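Local atomic coordinates of DNA-binding response regulator (Paenisporosarcina sp. TG-14, PDB entry 6JQS), a protein that probably binds DNA through a LuxR-type helix-turn-helix domain and so regulates transcription in a spore-forming bacterium. Residues R17-L22 with R44-N49; Q52-S57 with L64-L69. All coordinates share one frame; numbering follows the deposited sequence.

Contact 1 (R17-L22 with R44-N49)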
ATOM      1  N   ARG A  17       2.368   2.781   4.072  1.00 34.47           N
ATOM      2  CA  ARG A  17       1.142   2.464   4.872  1.00 36.75           C
ATOM      3  C   ARG A  17      -0.042   3.295   4.368  1.00 36.22           C
ATOM      4  O   ARG A  17      -1.121   2.744   4.197  1.00 43.01           O
ATOM      5  CB  ARG A  17       1.356   2.725   6.372  1.00 44.05           C
ATOM      6  CG  ARG A  17       0.126   2.394   7.214  1.00 44.17           C
ATOM      7  CD  ARG A  17       0.238   2.737   8.705  1.00 51.02           C
ATOM      8  NE  ARG A  17       1.394   2.087   9.300  1.00 48.39           N
ATOM      9  CZ  ARG A  17       2.604   2.643   9.406  1.00 53.10           C
ATOM     10  NH1 ARG A  17       2.826   3.871   8.969  1.00 53.49           N
ATOM     11  NH2 ARG A  17       3.601   1.969   9.942  1.00 54.10           N
ATOM     12  N   GLU A  18       0.146   4.572   4.057  1.00 39.17           N
ATOM     13  CA  GLU A  18      -0.975   5.409   3.561  1.00 36.74           C
ATOM     14  C   GLU A  18      -1.427   4.909   2.194  1.00 34.74           C
ATOM     15  O   GLU A  18      -2.617   5.020   1.902  1.00 32.78           O
ATOM     16  CB  GLU A  18      -0.630   6.876   3.308  1.00 39.23           C
ATOM     17  CG  GLU A  18      -0.321   7.716   4.532  1.00 49.56           C
ATOM     18  CD  GLU A  18       0.228   9.069   4.079  1.00 59.66           C
ATOM     19  OE1 GLU A  18       1.453   9.292   4.199  1.00 53.38           O
ATOM     20  OE2 GLU A  18      -0.574   9.879   3.558  1.00 63.80           O
ATOM     21  N   ILE A  19      -0.506   4.526   1.313  1.00 33.89           N
ATOM     22  CA  ILE A  19      -0.922   3.970  -0.001  1.00 29.56           C
ATOM     23  C   ILE A  19      -1.816   2.722   0.180  1.00 27.66           C
ATOM     24  O   ILE A  19      -2.852   2.601  -0.542  1.00 34.18           O
ATOM     25  CB  ILE A  19       0.290   3.686  -0.897  1.00 31.10           C
ATOM     26  CG1 ILE A  19       0.949   4.987  -1.355  1.00 29.38           C
ATOM     27  CG2 ILE A  19      -0.149   2.794  -2.056  1.00 28.98           C
ATOM     28  CD1 ILE A  19       2.382   4.798  -1.896  1.00 28.81           C
ATOM     29  N   PHE A  20      -1.398   1.760   0.987  1.00 32.06           N
ATOM     30  CA  PHE A  20      -2.142   0.498   1.184  1.00 29.14           C
ATOM     31  C   PHE A  20      -3.457   0.786   1.937  1.00 34.12           C
ATOM     32  O   PHE A  20      -4.428   0.066   1.646  1.00 32.63           O
ATOM     33  CB  PHE A  20      -1.291  -0.563   1.870  1.00 27.28           C
ATOM     34  CG  PHE A  20      -0.354  -1.271   0.929  1.00 25.21           C
ATOM     35  CD1 PHE A  20      -0.797  -2.361   0.218  1.00 27.78           C
ATOM     36  CD2 PHE A  20       0.885  -0.745   0.606  1.00 31.73           C
ATOM     37  CE1 PHE A  20      -0.017  -2.953  -0.765  1.00 27.90           C
ATOM     38  CE2 PHE A  20       1.685  -1.368  -0.357  1.00 28.62           C
ATOM     39  CZ  PHE A  20       1.224  -2.460  -1.034  1.00 28.16           C
ATOM     40  N   GLN A  21      -3.496   1.720   2.895  1.00 33.03           N
ATOM     41  CA  GLN A  21      -4.798   2.085   3.553  1.00 33.72           C
ATOM     42  C   GLN A  21      -5.786   2.606   2.504  1.00 36.16           C
ATOM     43  O   GLN A  21      -6.969   2.313   2.602  1.00 33.43           O
ATOM     44  CB  GLN A  21      -4.595   3.098   4.689  1.00 33.07           C
ATOM     45  CG  GLN A  21      -5.841   3.238   5.558  1.00 39.15           C
ATOM     46  CD  GLN A  21      -6.240   1.930   6.222  1.00 36.69           C
ATOM     47  OE1 GLN A  21      -5.634   1.480   7.182  1.00 35.75           O
ATOM     48  NE2 GLN A  21      -7.173   1.227   5.618  1.00 39.13           N
ATOM     49  N   LEU A  22      -5.334   3.318   1.471  1.00 34.76           N
ATOM     50  CA  LEU A  22      -6.228   3.766   0.387  1.00 33.98           C
ATOM     51  C   LEU A  22      -6.611   2.639  -0.559  1.00 35.27           C
ATOM     52  O   LEU A  22      -7.755   2.706  -1.060  1.00 31.26           O
ATOM     53  CB  LEU A  22      -5.622   4.971  -0.370  1.00 39.18           C
ATOM     54  CG  LEU A  22      -5.327   6.201   0.498  1.00 43.11           C
ATOM     55  CD1 LEU A  22      -4.869   7.378  -0.361  1.00 42.48           C
ATOM     56  CD2 LEU A  22      -6.536   6.628   1.319  1.00 49.53           C
ATOM     57  N   ARG A  44       2.718   3.083  -7.876  1.00 28.98           N
ATOM     58  CA  ARG A  44       2.951   1.702  -8.398  1.00 34.04           C
ATOM     59  C   ARG A  44       4.268   1.102  -7.902  1.00 32.86           C
ATOM     60  O   ARG A  44       4.265  -0.118  -7.525  1.00 29.99           O
ATOM     61  CB  ARG A  44       2.881   1.719  -9.925  1.00 43.65           C
ATOM     62  CG  ARG A  44       1.487   1.960 -10.478  1.00 47.16           C
ATOM     63  CD  ARG A  44       1.464   1.441 -11.902  1.00 53.77           C
ATOM     64  NE  ARG A  44       0.204   1.692 -12.562  1.00 67.79           N
ATOM     65  CZ  ARG A  44      -0.100   2.785 -13.260  1.00 77.52           C
ATOM     66  NH1 ARG A  44       0.768   3.780 -13.397  1.00 83.59           N
ATOM     67  NH2 ARG A  44      -1.297   2.875 -13.817  1.00 74.57           N
ATOM     68  N   ASN A  45       5.376   1.854  -7.950  1.00 32.28           N
ATOM     69  CA  ASN A  45       6.715   1.361  -7.530  1.00 31.65           C
ATOM     70  C   ASN A  45       6.713   1.122  -6.015  1.00 31.80           C
ATOM     71  O   ASN A  45       7.357   0.163  -5.572  1.00 29.28           O
ATOM     72  CB  ASN A  45       7.854   2.260  -8.004  1.00 36.72           C
ATOM     73  CG  ASN A  45       8.071   2.113  -9.502  1.00 35.68           C
ATOM     74  OD1 ASN A  45       8.017   1.009 -10.022  1.00 34.63           O
ATOM     75  ND2 ASN A  45       8.296   3.206 -10.184  1.00 33.42           N
ATOM     76  N   HIS A  46       5.968   1.896  -5.253  1.00 31.26           N
ATOM     77  CA  HIS A  46       5.889   1.673  -3.781  1.00 31.01           C
ATOM     78  C   HIS A  46       5.181   0.341  -3.481  1.00 27.52           C
ATOM     79  O   HIS A  46       5.596  -0.392  -2.567  1.00 30.59           O
ATOM     80  CB  HIS A  46       5.163   2.838  -3.128  1.00 30.10           C
ATOM     81  CG  HIS A  46       6.043   3.964  -2.728  1.00 36.63           C
ATOM     82  ND1 HIS A  46       5.865   5.249  -3.238  1.00 44.92           N
ATOM     83  CD2 HIS A  46       7.101   4.016  -1.893  1.00 28.94           C
ATOM     84  CE1 HIS A  46       6.778   6.034  -2.718  1.00 35.70           C
ATOM     85  NE2 HIS A  46       7.566   5.298  -1.937  1.00 40.04           N
ATOM     86  N   ILE A  47       4.078   0.115  -4.169  1.00 28.77           N
ATOM     87  CA  ILE A  47       3.266  -1.110  -4.095  1.00 29.79           C
ATOM     88  C   ILE A  47       4.179  -2.272  -4.487  1.00 31.81           C
ATOM     89  O   ILE A  47       4.209  -3.297  -3.742  1.00 27.75           O
ATOM     90  CB  ILE A  47       2.013  -0.971  -4.977  1.00 25.56           C
ATOM     91  CG1 ILE A  47       1.022   0.040  -4.395  1.00 25.18           C
ATOM     92  CG2 ILE A  47       1.390  -2.332  -5.207  1.00 30.24           C
ATOM     93  CD1 ILE A  47      -0.067   0.470  -5.357  1.00 26.43           C
ATOM     94  N   SER A  48       4.912  -2.166  -5.604  1.00 26.63           N
ATOM     95  CA  SER A  48       5.796  -3.284  -6.043  1.00 29.70           C
ATOM     96  C   SER A  48       6.829  -3.586  -4.984  1.00 25.47           C
ATOM     97  O   SER A  48       7.088  -4.802  -4.709  1.00 29.36           O
ATOM     98  CB  SER A  48       6.467  -3.065  -7.345  1.00 30.23           C
ATOM     99  OG  SER A  48       5.486  -2.850  -8.329  1.00 36.61           O
ATOM    100  N   ASN A  49       7.412  -2.528  -4.421  1.00 28.00           N
ATOM    101  CA  ASN A  49       8.453  -2.673  -3.387  1.00 29.98           C
ATOM    102  C   ASN A  49       7.872  -3.395  -2.172  1.00 28.79           C
ATOM    103  O   ASN A  49       8.581  -4.224  -1.585  1.00 31.34           O
ATOM    104  CB  ASN A  49       9.004  -1.288  -3.050  1.00 36.95           C
ATOM    105  CG  ASN A  49      10.369  -1.335  -2.418  1.00 42.17           C
ATOM    106  OD1 ASN A  49      11.180  -2.164  -2.796  1.00 44.92           O
ATOM    107  ND2 ASN A  49      10.616  -0.433  -1.486  1.00 49.16           N
TER
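I19 gives up more surface than any other residue here, and it does so with two separate branches that meet two different residues of 44-49. Its CG2 methyl, anti to the backbone N because chi1 is -70°, lies 3.8 Å from CG1 of I47, while the longer branch carries CD1 the other way, to 3.6 Å from CB of H46. A beta-branched side chain suits this place, since one residue can fill the space before two neighbours on the facing helix. I47 answers with a branched side chain of its own: CG1 and CD1 lie against I19, and CG2 is turned to the ring of F20. H46 meets I19 at about a right angle, through CB and the CG and ND1 side of its imidazole; it is partly exposed, while I19, F20 and I47 are buried.

F20 reaches across with the far end of its ring. CZ comes within 3.9 Å of CA of I47 and 4.2 Å of CG2 of the same residue, so the ring tip fits against backbone as well as side chain. A long, flat hydrocarbon is apt here, because the same ring also packs on A62 and I63 of helix 59-68. L36 of helix 29-36 touches I19, and L23 touches I47, extending the apolar layer.

The short helical segments cross at 96°, nearly perpendicular, with axes 10.2 Å apart, and what holds them is apolar packing. Such a crossing between the first helix, 14-24, and helix 40-54, which follows 29-36 and would be the recognition helix by family resemblance, forms part of the core of the four-helix, LuxR/GerE-type helix-turn-helix domain.

Contact 2 (Q52-S57 with L64-L69)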
ATOM      1  N   GLN A  52       7.304  -7.121  -2.668  1.00 31.33           N
ATOM      2  CA  GLN A  52       8.599  -7.855  -2.647  1.00 35.61           C
ATOM      3  C   GLN A  52       9.079  -7.959  -1.192  1.00 35.03           C
ATOM      4  O   GLN A  52       9.463  -9.039  -0.790  1.00 33.63           O
ATOM      5  CB  GLN A  52       9.632  -7.172  -3.552  1.00 41.23           C
ATOM      6  CG  GLN A  52       9.293  -7.323  -5.036  1.00 51.58           C
ATOM      7  CD  GLN A  52       9.230  -8.748  -5.549  1.00 57.76           C
ATOM      8  OE1 GLN A  52       8.152  -9.324  -5.795  1.00 55.86           O
ATOM      9  NE2 GLN A  52      10.409  -9.328  -5.741  1.00 61.51           N
ATOM     10  N   LYS A  53       9.015  -6.883  -0.418  1.00 34.99           N
ATOM     11  CA  LYS A  53       9.438  -6.904   1.018  1.00 33.81           C
ATOM     12  C   LYS A  53       8.637  -7.982   1.771  1.00 34.21           C
ATOM     13  O   LYS A  53       9.221  -8.764   2.509  1.00 35.50           O
ATOM     14  CB  LYS A  53       9.261  -5.524   1.646  1.00 41.04           C
ATOM     15  CG  LYS A  53      10.253  -4.455   1.217  1.00 47.14           C
ATOM     16  CD  LYS A  53      10.474  -3.372   2.279  1.00 56.92           C
ATOM     17  CE  LYS A  53      11.529  -3.757   3.308  1.00 68.26           C
ATOM     18  NZ  LYS A  53      11.074  -3.558   4.712  1.00 69.06           N
ATOM     19  N   LEU A  54       7.334  -8.100   1.534  1.00 38.00           N
ATOM     20  CA  LEU A  54       6.458  -8.993   2.338  1.00 33.25           C
ATOM     21  C   LEU A  54       6.569 -10.434   1.844  1.00 40.39           C
ATOM     22  O   LEU A  54       6.118 -11.321   2.587  1.00 35.92           O
ATOM     23  CB  LEU A  54       5.007  -8.520   2.245  1.00 33.49           C
ATOM     24  CG  LEU A  54       4.753  -7.163   2.861  1.00 31.81           C
ATOM     25  CD1 LEU A  54       3.354  -6.680   2.502  1.00 36.46           C
ATOM     26  CD2 LEU A  54       4.955  -7.208   4.353  1.00 33.68           C
ATOM     27  N   GLY A  55       7.120 -10.618   0.653  1.00 32.79           N
ATOM     28  CA  GLY A  55       7.306 -11.905  -0.051  1.00 38.79           C
ATOM     29  C   GLY A  55       6.026 -12.467  -0.622  1.00 38.63           C
ATOM     30  O   GLY A  55       5.874 -13.718  -0.599  1.00 36.70           O
ATOM     31  N   VAL A  56       5.082 -11.621  -1.043  1.00 32.30           N
ATOM     32  CA  VAL A  56       3.689 -12.084  -1.315  1.00 33.82           C
ATOM     33  C   VAL A  56       3.522 -12.061  -2.838  1.00 38.04           C
ATOM     34  O   VAL A  56       4.428 -11.561  -3.523  1.00 32.86           O
ATOM     35  CB  VAL A  56       2.615 -11.248  -0.580  1.00 30.78           C
ATOM     36  CG1 VAL A  56       2.648 -11.481   0.925  1.00 36.75           C
ATOM     37  CG2 VAL A  56       2.718  -9.763  -0.867  1.00 31.83           C
ATOM     38  N   SER A  57       2.433 -12.629  -3.316  1.00 39.37           N
ATOM     39  CA  SER A  57       2.185 -12.926  -4.747  1.00 44.40           C
ATOM     40  C   SER A  57       1.589 -11.721  -5.498  1.00 44.73           C
ATOM     41  O   SER A  57       1.591 -11.767  -6.762  1.00 48.46           O
ATOM     42  CB  SER A  57       1.298 -14.132  -4.842  1.00 47.52           C
ATOM     43  OG  SER A  57       0.047 -13.897  -4.212  1.00 46.36           O
ATOM     44  N   LEU A  64      -3.674  -8.265   2.865  1.00 31.61           N
ATOM     45  CA  LEU A  64      -4.052  -9.263   3.897  1.00 29.84           C
ATOM     46  C   LEU A  64      -2.854  -9.431   4.829  1.00 31.79           C
ATOM     47  O   LEU A  64      -3.090  -9.532   6.063  1.00 26.93           O
ATOM     48  CB  LEU A  64      -4.506 -10.582   3.268  1.00 32.32           C
ATOM     49  CG  LEU A  64      -5.768 -10.484   2.391  1.00 33.40           C
ATOM     50  CD1 LEU A  64      -5.998 -11.767   1.648  1.00 32.10           C
ATOM     51  CD2 LEU A  64      -7.000 -10.120   3.211  1.00 33.35           C
ATOM     52  N   GLU A  65      -1.617  -9.434   4.310  1.00 26.10           N
ATOM     53  CA  GLU A  65      -0.399  -9.545   5.177  1.00 34.92           C
ATOM     54  C   GLU A  65      -0.303  -8.378   6.158  1.00 34.05           C
ATOM     55  O   GLU A  65      -0.086  -8.638   7.393  1.00 36.57           O
ATOM     56  CB  GLU A  65       0.890  -9.687   4.364  1.00 37.60           C
ATOM     57  CG  GLU A  65       1.134 -11.117   3.963  1.00 40.08           C
ATOM     58  CD  GLU A  65       1.381 -12.086   5.116  1.00 44.07           C
ATOM     59  OE1 GLU A  65       2.427 -11.937   5.822  1.00 42.99           O
ATOM     60  OE2 GLU A  65       0.541 -12.967   5.318  1.00 47.36           O
ATOM     61  N   LEU A  66      -0.571  -7.172   5.670  1.00 30.26           N
ATOM     62  CA  LEU A  66      -0.471  -5.912   6.447  1.00 29.94           C
ATOM     63  C   LEU A  66      -1.674  -5.810   7.414  1.00 35.04           C
ATOM     64  O   LEU A  66      -1.467  -5.307   8.521  1.00 32.99           O
ATOM     65  CB  LEU A  66      -0.369  -4.713   5.516  1.00 29.93           C
ATOM     66  CG  LEU A  66       0.866  -4.648   4.609  1.00 29.12           C
ATOM     67  CD1 LEU A  66       0.715  -3.525   3.610  1.00 31.15           C
ATOM     68  CD2 LEU A  66       2.123  -4.482   5.440  1.00 30.51           C
ATOM     69  N   LEU A  67      -2.870  -6.298   7.066  1.00 34.74           N
ATOM     70  CA  LEU A  67      -3.983  -6.464   8.070  1.00 31.68           C
ATOM     71  C   LEU A  67      -3.553  -7.472   9.141  1.00 32.90           C
ATOM     72  O   LEU A  67      -3.782  -7.183  10.348  1.00 33.90           O
ATOM     73  CB  LEU A  67      -5.292  -6.919   7.407  1.00 31.41           C
ATOM     74  CG  LEU A  67      -5.974  -5.891   6.509  1.00 31.66           C
ATOM     75  CD1 LEU A  67      -6.939  -6.565   5.553  1.00 31.75           C
ATOM     76  CD2 LEU A  67      -6.661  -4.793   7.344  1.00 39.36           C
ATOM     77  N   ARG A  68      -2.937  -8.601   8.781  1.00 32.28           N
ATOM     78  CA  ARG A  68      -2.516  -9.631   9.778  1.00 33.91           C
ATOM     79  C   ARG A  68      -1.446  -9.067  10.718  1.00 39.59           C
ATOM     80  O   ARG A  68      -1.381  -9.502  11.867  1.00 30.66           O
ATOM     81  CB  ARG A  68      -1.902 -10.845   9.085  1.00 38.14           C
ATOM     82  CG  ARG A  68      -2.921 -11.783   8.475  1.00 32.88           C
ATOM     83  CD  ARG A  68      -2.287 -12.699   7.465  1.00 33.99           C
ATOM     84  NE  ARG A  68      -3.342 -13.360   6.735  1.00 29.18           N
ATOM     85  CZ  ARG A  68      -3.317 -13.628   5.411  1.00 35.80           C
ATOM     86  NH1 ARG A  68      -2.301 -13.298   4.649  1.00 32.08           N
ATOM     87  NH2 ARG A  68      -4.348 -14.210   4.842  1.00 36.87           N
ATOM     88  N   LEU A  69      -0.636  -8.129  10.242  1.00 32.30           N
ATOM     89  CA  LEU A  69       0.484  -7.528  11.028  1.00 40.53           C
ATOM     90  C   LEU A  69       0.013  -6.335  11.864  1.00 37.35           C
ATOM     91  O   LEU A  69       0.871  -5.749  12.525  1.00 41.75           O
ATOM     92  CB  LEU A  69       1.585  -7.035  10.086  1.00 35.13           C
ATOM     93  CG  LEU A  69       2.483  -8.097   9.453  1.00 41.80           C
ATOM     94  CD1 LEU A  69       3.406  -7.443   8.438  1.00 44.64           C
ATOM     95  CD2 LEU A  69       3.301  -8.842  10.479  1.00 45.84           C
TER
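Apolar packing joins L54, near the C-terminal end of helix 40-54, to L66 and L69. CD1 of L54 sits 3.8 Å from CG of L66, and the two leucine side chains cross at about a right angle. In L66, CG lies anti to the carbonyl carbon (chi1 -63°), and CG and CD2 face L54. Both methyls of L54 touch L66, and CD2 also makes a looser contact, 4.4 Å, with CD1 of L69. Leucine suits position 54, its forked tip spreading over both partners.

A second kind of contact pairs V56 with the aliphatic part of a charged residue. CG1 of V56 lies 3.4 Å from CG of E65, a tight packing, the two side chains running past each other in opposite directions. With chi2 at -64° the glutamate chain is bent, which leaves its CG against the valine while the carboxylate turns to R68.

The polar interaction stays within 64-69: NH1 of R68 forms a salt bridge with OE2 of E65, 2.9 Å long, reaching the oxygen on its anti side. The bond is bent (143° at the hydrogen) and somewhat tilted from the guanidinium plane. L64 CB lies over one guanidinium face, toward its rim.

Backbone geometry sets the turn. G55 has positive phi, and its Schellman motif ends helix 40-54, letting the chain bring V56 back towards helix 59-68, where it also meets Q61 and A62.

Across the segments the attraction is thus hydrophobic and undirected, while the charges of E65 and R68 probably offset each other on the solvent side, with R68 exposed and E65 partly so.

Contact 1 (17-22 with 44-49) and contact 2 (52-57 with 64-69) share helix 40-54, the first using its middle and the second its C-terminal end; their centres are about 12 Å apart. They meet directly where CG of F20 lies 3.7 Å from CD1 of L66, so a residue of each contact packs on the other and the apolar core runs on between them. Contact 1 lies near the centre of the chain, about 3 Å from it, and contact 2 about 10 Å out, towards the surface. Together they pack helix 40-54 against the first and last helices of the domain.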